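Local coordinates for cytosolic protein (Streptococcus thermophilus, PDB 2QZI) that is of unknown function but belongs to the DUF1827 family of small cytosolic proteins and can hold sodium ions, at residues S33-F41 with L50-A58; N23-T31 with V40-Y48. All blocks are in the same frame, centred on the assembly; numbering follows the deposited sequence.

Contact 1 (S33-F41 with L50-A58); sequences SAGNTDVVF and LLISNKHRA
In the antiparallel beta hairpin of strands 37-44 and 47-53, Asp38-Ser53 and Val40-Leu51 are hydrogen-bonded pairs, alternating with the non-hydrogen-bonded pairs Val39-Ile52 and Phe41-Leu50. This alternation puts apolar Val39, Phe41, Leu50 and Ile52 on the face packed against helix 61-74. There Leu50 reaches diagonally: its CD2 presses tightly on Val39 CG1 (3.3 Å) and also meets Phe41 CD1 at 3.9 Å. The other face is more polar toward the hairpin's open end, where one water joins Asp38 OD2 (2.7 Å) to Ser53 OG (2.8 Å), and Lys55 NZ reaches Asp38 OD2 in a long, weak salt bridge.

Strand 37-44 is entered through a type II' turn from Ala34 to Thr37, whose positive-phi second position suits Gly35. With CG opposite the backbone N (chi1 -166°), Asn54 brings its amide to Asn36 and Thr37. Its ND2 donates to Asn36 OD1 (3.2 Å), arriving 36° above that carbonyl plane, and weakly to Thr37 OG1. Its OD1 forms an Asx turn with His56 N and accepts from His56 ND1 (3.0 Å), lying in the imidazole plane. The Arg57 guanidinium lays one face over Asn54 ND2 and salt-bridges Glu63, which also bonds Thr37 OG1.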
loop_
_atom_site.group_PDB
_atom_site.type_symbol
_atom_site.label_atom_id
_atom_site.label_comp_id
_atom_site.label_asym_id
_atom_site.label_seq_id
_atom_site.Cartn_x
_atom_site.Cartn_y
_atom_site.Cartn_z
ATOM N N SER A 33 -2.130 1.566 9.718
ATOM C CA SER A 33 -1.592 2.785 10.269
ATOM C C SER A 33 -0.063 2.746 10.346
ATOM O O SER A 33 0.554 1.702 10.550
ATOM C CB SER A 33 -2.074 2.921 11.723
ATOM O OG SER A 33 -3.309 3.609 11.682
ATOM N N ALA A 34 0.543 3.908 10.179
ATOM C CA ALA A 34 1.947 4.136 10.399
ATOM C C ALA A 34 1.933 5.469 11.186
ATOM O O ALA A 34 2.171 6.523 10.647
ATOM C CB ALA A 34 2.652 4.221 9.025
ATOM N N GLY A 35 1.572 5.410 12.466
ATOM C CA GLY A 35 1.334 6.626 13.271
ATOM C C GLY A 35 0.049 7.276 12.772
ATOM O O GLY A 35 -0.987 6.630 12.771
ATOM N N ASN A 36 0.105 8.529 12.321
ATOM C CA ASN A 36 -1.087 9.174 11.736
ATOM C C ASN A 36 -1.188 9.108 10.193
ATOM O O ASN A 36 -2.143 9.598 9.594
ATOM C CB ASN A 36 -1.331 10.591 12.280
ATOM C CG ASN A 36 -0.076 11.485 12.259
ATOM O OD1 ASN A 36 0.766 11.416 11.371
ATOM N ND2 ASN A 36 0.017 12.353 13.251
ATOM N N THR A 37 -0.203 8.456 9.591
ATOM C CA THR A 37 -0.213 8.074 8.201
ATOM C C THR A 37 -1.042 6.807 7.960
ATOM O O THR A 37 -0.960 5.802 8.728
ATOM C CB THR A 37 1.257 7.917 7.691
ATOM O OG1 THR A 37 1.901 9.194 7.706
ATOM C CG2 THR A 37 1.314 7.427 6.279
ATOM N N ASP A 38 -1.847 6.842 6.888
ATOM C CA ASP A 38 -2.700 5.700 6.557
ATOM C C ASP A 38 -2.229 5.001 5.294
ATOM O O ASP A 38 -1.854 5.642 4.346
ATOM C CB ASP A 38 -4.129 6.113 6.253
ATOM C CG ASP A 38 -4.725 6.966 7.283
ATOM O OD1 ASP A 38 -4.833 6.512 8.439
ATOM O OD2 ASP A 38 -5.056 8.138 6.910
ATOM N N VAL A 39 -2.323 3.674 5.295
ATOM C CA VAL A 39 -1.825 2.864 4.210
ATOM C C VAL A 39 -2.964 1.933 3.850
ATOM O O VAL A 39 -3.688 1.442 4.735
ATOM C CB VAL A 39 -0.519 2.088 4.608
ATOM C CG1 VAL A 39 0.063 1.329 3.453
ATOM C CG2 VAL A 39 0.554 3.058 5.139
ATOM N N VAL A 40 -3.157 1.834 2.552
ATOM C CA VAL A 40 -4.035 0.833 1.905
ATOM C C VAL A 40 -3.163 -0.036 1.031
ATOM O O VAL A 40 -2.388 0.466 0.282
ATOM C CB VAL A 40 -5.213 1.467 1.095
ATOM C CG1 VAL A 40 -6.111 0.348 0.553
ATOM C CG2 VAL A 40 -6.070 2.326 2.080
ATOM N N PHE A 41 -3.238 -1.348 1.228
ATOM C CA PHE A 41 -2.437 -2.309 0.450
ATOM C C PHE A 41 -3.374 -3.272 -0.274
ATOM O O PHE A 41 -4.215 -3.889 0.367
ATOM C CB PHE A 41 -1.608 -3.117 1.443
ATOM C CG PHE A 41 -0.811 -4.244 0.831
ATOM C CD1 PHE A 41 0.109 -3.997 -0.204
ATOM C CD2 PHE A 41 -0.964 -5.553 1.287
ATOM C CE1 PHE A 41 0.844 -5.040 -0.749
ATOM C CE2 PHE A 41 -0.245 -6.633 0.706
ATOM C CZ PHE A 41 0.654 -6.362 -0.317
ATOM N N LEU A 50 0.238 0.206 -3.270
ATOM C CA LEU A 50 0.201 0.797 -1.890
ATOM C C LEU A 50 -0.254 2.235 -2.082
ATOM O O LEU A 50 0.186 2.886 -3.066
ATOM C CB LEU A 50 1.588 0.859 -1.248
ATOM C CG LEU A 50 2.012 -0.331 -0.430
ATOM C CD1 LEU A 50 3.477 -0.048 -0.144
ATOM C CD2 LEU A 50 1.175 -0.392 0.895
ATOM N N LEU A 51 -1.234 2.630 -1.290
ATOM C CA LEU A 51 -1.717 4.039 -1.179
ATOM C C LEU A 51 -1.411 4.593 0.211
ATOM O O LEU A 51 -1.896 4.075 1.215
ATOM C CB LEU A 51 -3.245 4.132 -1.426
ATOM C CG LEU A 51 -3.492 3.652 -2.851
ATOM C CD1 LEU A 51 -4.040 2.186 -2.917
ATOM C CD2 LEU A 51 -4.356 4.663 -3.577
ATOM N N ILE A 52 -0.590 5.630 0.242
ATOM C CA ILE A 52 -0.011 6.159 1.480
ATOM C C ILE A 52 -0.379 7.641 1.525
ATOM O O ILE A 52 -0.127 8.396 0.575
ATOM C CB ILE A 52 1.517 6.028 1.524
ATOM C CG1 ILE A 52 1.916 4.542 1.371
ATOM C CG2 ILE A 52 2.133 6.718 2.795
ATOM C CD1 ILE A 52 3.383 4.397 0.924
ATOM N N SER A 53 -1.064 8.016 2.596
ATOM C CA SER A 53 -1.620 9.343 2.704
ATOM C C SER A 53 -1.656 9.787 4.171
ATOM O O SER A 53 -1.574 8.980 5.075
ATOM C CB SER A 53 -3.047 9.312 2.165
ATOM O OG SER A 53 -3.781 8.334 2.885
ATOM N N ASN A 54 -1.762 11.090 4.375
ATOM C CA ASN A 54 -1.765 11.647 5.709
ATOM C C ASN A 54 -2.611 12.905 5.794
ATOM O O ASN A 54 -2.177 13.939 5.377
ATOM C CB ASN A 54 -0.333 11.975 6.119
ATOM C CG ASN A 54 -0.206 12.253 7.627
ATOM O OD1 ASN A 54 -1.061 12.887 8.233
ATOM N ND2 ASN A 54 0.840 11.741 8.223
ATOM N N LYS A 55 -3.805 12.831 6.361
ATOM C CA LYS A 55 -4.759 13.947 6.376
ATOM C C LYS A 55 -4.158 15.307 6.803
ATOM O O LYS A 55 -4.492 16.356 6.222
ATOM C CB LYS A 55 -5.995 13.548 7.220
ATOM C CG LYS A 55 -6.634 12.194 6.747
ATOM C CD LYS A 55 -7.926 11.813 7.469
ATOM C CE LYS A 55 -7.658 11.218 8.891
ATOM N NZ LYS A 55 -7.501 9.693 8.864
ATOM N N HIS A 56 -3.225 15.282 7.756
ATOM C CA HIS A 56 -2.693 16.500 8.399
ATOM C C HIS A 56 -1.483 17.140 7.696
ATOM O O HIS A 56 -1.343 18.371 7.667
ATOM C CB HIS A 56 -2.312 16.195 9.854
ATOM C CG HIS A 56 -3.176 15.149 10.503
ATOM N ND1 HIS A 56 -2.943 13.792 10.361
ATOM C CD2 HIS A 56 -4.271 15.263 11.300
ATOM C CE1 HIS A 56 -3.860 13.116 11.042
ATOM N NE2 HIS A 56 -4.670 13.986 11.633
ATOM N N ARG A 57 -0.607 16.312 7.128
ATOM C CA ARG A 57 0.706 16.780 6.697
ATOM C C ARG A 57 1.139 16.030 5.476
ATOM O O ARG A 57 0.529 15.026 5.109
ATOM C CB ARG A 57 1.753 16.589 7.810
ATOM C CG ARG A 57 1.842 15.162 8.403
ATOM C CD ARG A 57 3.014 15.003 9.397
ATOM N NE ARG A 57 3.029 13.681 10.041
ATOM C CZ ARG A 57 3.413 12.545 9.445
ATOM N NH1 ARG A 57 3.830 12.538 8.150
ATOM N NH2 ARG A 57 3.359 11.399 10.133
ATOM N N ALA A 58 2.196 16.526 4.839
ATOM C CA ALA A 58 2.864 15.796 3.782
ATOM C C ALA A 58 3.499 14.532 4.370
ATOM O O ALA A 58 3.980 14.541 5.500
ATOM C CB ALA A 58 3.934 16.696 3.101
HETATM O O HOH W 1 2.953 9.971 12.609
HETATM O O HOH W 2 -5.429 9.619 4.724
#

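Contact 2 (N23-T31 with V40-Y48); sequences NTDAFLVET and VFTQAPKHY. With NA (sodium ion), chain F; NA (sodium ion), chain E.
Strands 28-31 and 40-44 run antiparallel at 167°, their axes 4.6 Å apart, with Glu30-Phe41 and Leu28-Gln43 as hydrogen-bonded pairs. At the end of the ladder Phe27 and Leu28 both face Gln43, and Gln43 O accepts from Phe27 N (2.9 Å) and Leu28 N (3.2 Å), both in its carbonyl plane: a classic beta bulge. One face of the Phe27 ring is turned to this carbonyl, Gln43 O lying over the ring centre. Its CG sits between the backbone N and the carbonyl carbon (chi1 61°), which carries the ring across the strand; CZ then meets Gln43 CD at 3.4 Å, the extended Gln43 chain running alongside, while Pro45 CD comes up at the ring edge.

This is the open end of the hairpin of strands 28-34 and 37-44, next to the type II turn from Ala44 to His47 that closes the following hairpin. Here the Asp25 loop meets that turn, and His47 NE2 donates to Asp25 OD2 (2.9 Å) almost straight, in the imidazole plane and on the syn side of the carboxylate, though 25° out of the carboxylate plane. Ala44 is small enough to tuck its CB under the Asp25 carboxylate, and Glu49 is hydrogen-bonded to His47 ND1, so both ring nitrogens are held. One sodium ion is bound by Thr42 OG1 (2.6 Å), by His47 O at a longer 2.9 Å, and by a water that also donates to Asp25 OD1. A second sodium ion takes the backbone oxygens Thr24 O and Ala26 O, with Leu21 O and a water completing its observed ligands.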
loop_
_atom_site.group_PDB
_atom_site.type_symbol
_atom_site.label_atom_id
_atom_site.label_comp_id
_atom_site.label_asym_id
_atom_site.label_seq_id
_atom_site.Cartn_x
_atom_site.Cartn_y
_atom_site.Cartn_z
ATOM N N ASN A 23 -15.682 -3.961 -6.239
ATOM C CA ASN A 23 -15.798 -2.988 -7.334
ATOM C C ASN A 23 -14.490 -2.713 -8.019
ATOM O O ASN A 23 -14.388 -1.795 -8.796
ATOM C CB ASN A 23 -16.343 -1.664 -6.830
ATOM C CG ASN A 23 -17.684 -1.833 -6.185
ATOM O OD1 ASN A 23 -18.667 -2.055 -6.871
ATOM N ND2 ASN A 23 -17.720 -1.813 -4.857
ATOM N N THR A 24 -13.500 -3.531 -7.723
ATOM C CA THR A 24 -12.158 -3.323 -8.225
ATOM C C THR A 24 -11.568 -4.691 -8.570
ATOM O O THR A 24 -12.085 -5.710 -8.127
ATOM C CB THR A 24 -11.428 -2.604 -7.061
ATOM O OG1 THR A 24 -11.275 -1.215 -7.378
ATOM C CG2 THR A 24 -10.200 -3.209 -6.642
ATOM N N ASP A 25 -10.470 -4.698 -9.321
ATOM C CA ASP A 25 -9.734 -5.939 -9.618
ATOM C C ASP A 25 -8.958 -6.518 -8.419
ATOM O O ASP A 25 -8.478 -7.668 -8.462
ATOM C CB ASP A 25 -8.849 -5.808 -10.890
ATOM C CG ASP A 25 -7.727 -4.805 -10.734
ATOM O OD1 ASP A 25 -7.736 -3.965 -9.777
ATOM O OD2 ASP A 25 -6.815 -4.830 -11.602
ATOM N N ALA A 26 -8.881 -5.766 -7.324
ATOM C CA ALA A 26 -8.223 -6.276 -6.111
ATOM C C ALA A 26 -8.897 -7.549 -5.632
ATOM O O ALA A 26 -10.102 -7.603 -5.577
ATOM C CB ALA A 26 -8.226 -5.213 -4.978
ATOM N N PHE A 27 -8.122 -8.584 -5.331
ATOM C CA PHE A 27 -8.615 -9.743 -4.547
ATOM C C PHE A 27 -8.058 -9.793 -3.097
ATOM O O PHE A 27 -8.521 -10.580 -2.202
ATOM C CB PHE A 27 -8.304 -11.032 -5.322
ATOM C CG PHE A 27 -6.823 -11.282 -5.570
ATOM C CD1 PHE A 27 -6.317 -11.329 -6.880
ATOM C CD2 PHE A 27 -5.970 -11.610 -4.502
ATOM C CE1 PHE A 27 -4.970 -11.647 -7.121
ATOM C CE2 PHE A 27 -4.652 -11.925 -4.711
ATOM C CZ PHE A 27 -4.130 -11.913 -6.026
ATOM N N LEU A 28 -7.104 -8.917 -2.818
ATOM C CA LEU A 28 -6.703 -8.701 -1.417
ATOM C C LEU A 28 -6.654 -7.204 -1.124
ATOM O O LEU A 28 -6.113 -6.419 -1.926
ATOM C CB LEU A 28 -5.337 -9.355 -1.163
ATOM C CG LEU A 28 -4.560 -9.063 0.111
ATOM C CD1 LEU A 28 -5.288 -9.596 1.368
ATOM C CD2 LEU A 28 -3.180 -9.722 -0.050
ATOM N N VAL A 29 -7.234 -6.819 -0.002
ATOM C CA VAL A 29 -7.259 -5.447 0.452
ATOM C C VAL A 29 -6.996 -5.409 1.944
ATOM O O VAL A 29 -7.714 -6.031 2.751
ATOM C CB VAL A 29 -8.611 -4.732 0.212
ATOM C CG1 VAL A 29 -8.512 -3.224 0.655
ATOM C CG2 VAL A 29 -9.119 -4.835 -1.266
ATOM N N GLU A 30 -5.966 -4.672 2.321
ATOM C CA GLU A 30 -5.652 -4.514 3.733
ATOM C C GLU A 30 -5.357 -3.066 4.043
ATOM O O GLU A 30 -4.910 -2.330 3.161
ATOM C CB GLU A 30 -4.445 -5.351 4.056
ATOM C CG GLU A 30 -4.612 -6.751 3.586
ATOM C CD GLU A 30 -3.671 -7.698 4.254
ATOM O OE1 GLU A 30 -2.508 -7.327 4.510
ATOM O OE2 GLU A 30 -4.090 -8.848 4.470
ATOM N N THR A 31 -5.658 -2.649 5.260
ATOM C CA THR A 31 -5.320 -1.287 5.680
ATOM C C THR A 31 -4.376 -1.282 6.880
ATOM O O THR A 31 -4.390 -2.179 7.668
ATOM C CB THR A 31 -6.555 -0.461 6.057
ATOM O OG1 THR A 31 -7.260 -1.156 7.027
ATOM C CG2 THR A 31 -7.499 -0.217 4.866
ATOM N N VAL A 40 -3.157 1.834 2.552
ATOM C CA VAL A 40 -4.035 0.833 1.905
ATOM C C VAL A 40 -3.163 -0.036 1.031
ATOM O O VAL A 40 -2.388 0.466 0.282
ATOM C CB VAL A 40 -5.213 1.467 1.095
ATOM C CG1 VAL A 40 -6.111 0.348 0.553
ATOM C CG2 VAL A 40 -6.070 2.326 2.080
ATOM N N PHE A 41 -3.238 -1.348 1.228
ATOM C CA PHE A 41 -2.437 -2.309 0.450
ATOM C C PHE A 41 -3.374 -3.272 -0.274
ATOM O O PHE A 41 -4.215 -3.889 0.367
ATOM C CB PHE A 41 -1.608 -3.117 1.443
ATOM C CG PHE A 41 -0.811 -4.244 0.831
ATOM C CD1 PHE A 41 0.109 -3.997 -0.204
ATOM C CD2 PHE A 41 -0.964 -5.553 1.287
ATOM C CE1 PHE A 41 0.844 -5.040 -0.749
ATOM C CE2 PHE A 41 -0.245 -6.633 0.706
ATOM C CZ PHE A 41 0.654 -6.362 -0.317
ATOM N N THR A 42 -3.131 -3.490 -1.566
ATOM C CA THR A 42 -3.927 -4.415 -2.386
ATOM C C THR A 42 -3.070 -5.274 -3.327
ATOM O O THR A 42 -1.979 -4.880 -3.674
ATOM C CB THR A 42 -4.924 -3.665 -3.333
ATOM O OG1 THR A 42 -4.233 -3.023 -4.406
ATOM C CG2 THR A 42 -5.818 -2.595 -2.608
ATOM N N GLN A 43 -3.590 -6.463 -3.690
ATOM C CA GLN A 43 -3.068 -7.333 -4.725
ATOM C C GLN A 43 -4.214 -7.625 -5.670
ATOM O O GLN A 43 -5.304 -7.847 -5.212
ATOM C CB GLN A 43 -2.465 -8.656 -4.247
ATOM C CG GLN A 43 -1.650 -9.318 -5.488
ATOM C CD GLN A 43 -1.054 -10.638 -5.139
ATOM O OE1 GLN A 43 -1.239 -11.102 -4.012
ATOM N NE2 GLN A 43 -0.337 -11.274 -6.091
ATOM N N ALA A 44 -3.922 -7.651 -6.981
ATOM C CA ALA A 44 -4.838 -7.905 -8.081
ATOM C C ALA A 44 -4.004 -8.650 -9.148
ATOM O O ALA A 44 -2.788 -8.609 -9.085
ATOM C CB ALA A 44 -5.324 -6.535 -8.726
ATOM N N PRO A 45 -4.649 -9.325 -10.123
ATOM C CA PRO A 45 -3.813 -9.802 -11.212
ATOM C C PRO A 45 -2.963 -8.655 -11.751
ATOM O O PRO A 45 -3.490 -7.573 -11.989
ATOM C CB PRO A 45 -4.846 -10.299 -12.305
ATOM C CG PRO A 45 -6.058 -10.784 -11.422
ATOM C CD PRO A 45 -6.074 -9.684 -10.297
ATOM N N LYS A 46 -1.669 -8.900 -11.923
ATOM C CA LYS A 46 -0.766 -8.027 -12.697
ATOM C C LYS A 46 -0.215 -6.898 -11.814
ATOM O O LYS A 46 0.701 -6.213 -12.230
ATOM C CB LYS A 46 -1.426 -7.484 -13.978
ATOM C CG LYS A 46 -1.807 -8.555 -14.931
ATOM C CD LYS A 46 -0.601 -9.340 -15.561
ATOM C CE LYS A 46 -1.111 -10.613 -16.286
ATOM N NZ LYS A 46 -0.042 -11.449 -16.999
ATOM N N HIS A 47 -0.731 -6.699 -10.588
ATOM C CA HIS A 47 -0.156 -5.623 -9.812
ATOM C C HIS A 47 -0.527 -5.638 -8.339
ATOM O O HIS A 47 -1.663 -5.913 -7.989
ATOM C CB HIS A 47 -0.497 -4.227 -10.404
ATOM C CG HIS A 47 -1.969 -3.924 -10.477
ATOM N ND1 HIS A 47 -2.523 -2.766 -9.957
ATOM C CD2 HIS A 47 -2.996 -4.602 -11.053
ATOM C CE1 HIS A 47 -3.831 -2.766 -10.176
ATOM N NE2 HIS A 47 -4.148 -3.883 -10.812
ATOM N N TYR A 48 0.423 -5.283 -7.490
ATOM C CA TYR A 48 0.124 -4.888 -6.101
ATOM C C TYR A 48 0.077 -3.357 -6.066
ATOM O O TYR A 48 0.666 -2.705 -6.908
ATOM C CB TYR A 48 1.241 -5.267 -5.157
ATOM C CG TYR A 48 1.525 -6.722 -4.920
ATOM C CD1 TYR A 48 1.040 -7.341 -3.779
ATOM C CD2 TYR A 48 2.408 -7.444 -5.749
ATOM C CE1 TYR A 48 1.349 -8.639 -3.464
ATOM C CE2 TYR A 48 2.735 -8.782 -5.451
ATOM C CZ TYR A 48 2.178 -9.348 -4.298
ATOM O OH TYR A 48 2.443 -10.617 -3.910
HETATM NA NA NA F . -3.590 -4.222 -6.584
HETATM NA NA NA E . -12.120 -7.740 -6.844
HETATM O O HOH W 3 -6.088 -6.808 -12.991
HETATM O O HOH W 4 -6.097 -3.348 -7.691
HETATM O O HOH W 5 -12.111 -9.168 -8.849
#

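Contact 1 and contact 2 are successive hairpins built on opposite edges of strand 37-44: it pairs with strand 47-53 in the first and with strand 28-34 in the second. Val40 and Phe41 belong to both, and Val39 O of contact 1 comes within 3.7 Å of Thr31 CB of contact 2. Their centres nevertheless lie about 17 Å apart, on opposite sides of the chain's centre. Both sodium ions belong to contact 2; the side chain of the shared Phe41 is about 7 Å from the ion held by Thr42 and His47. The Asn54 and Arg57 network lies toward the other end of the shared strand.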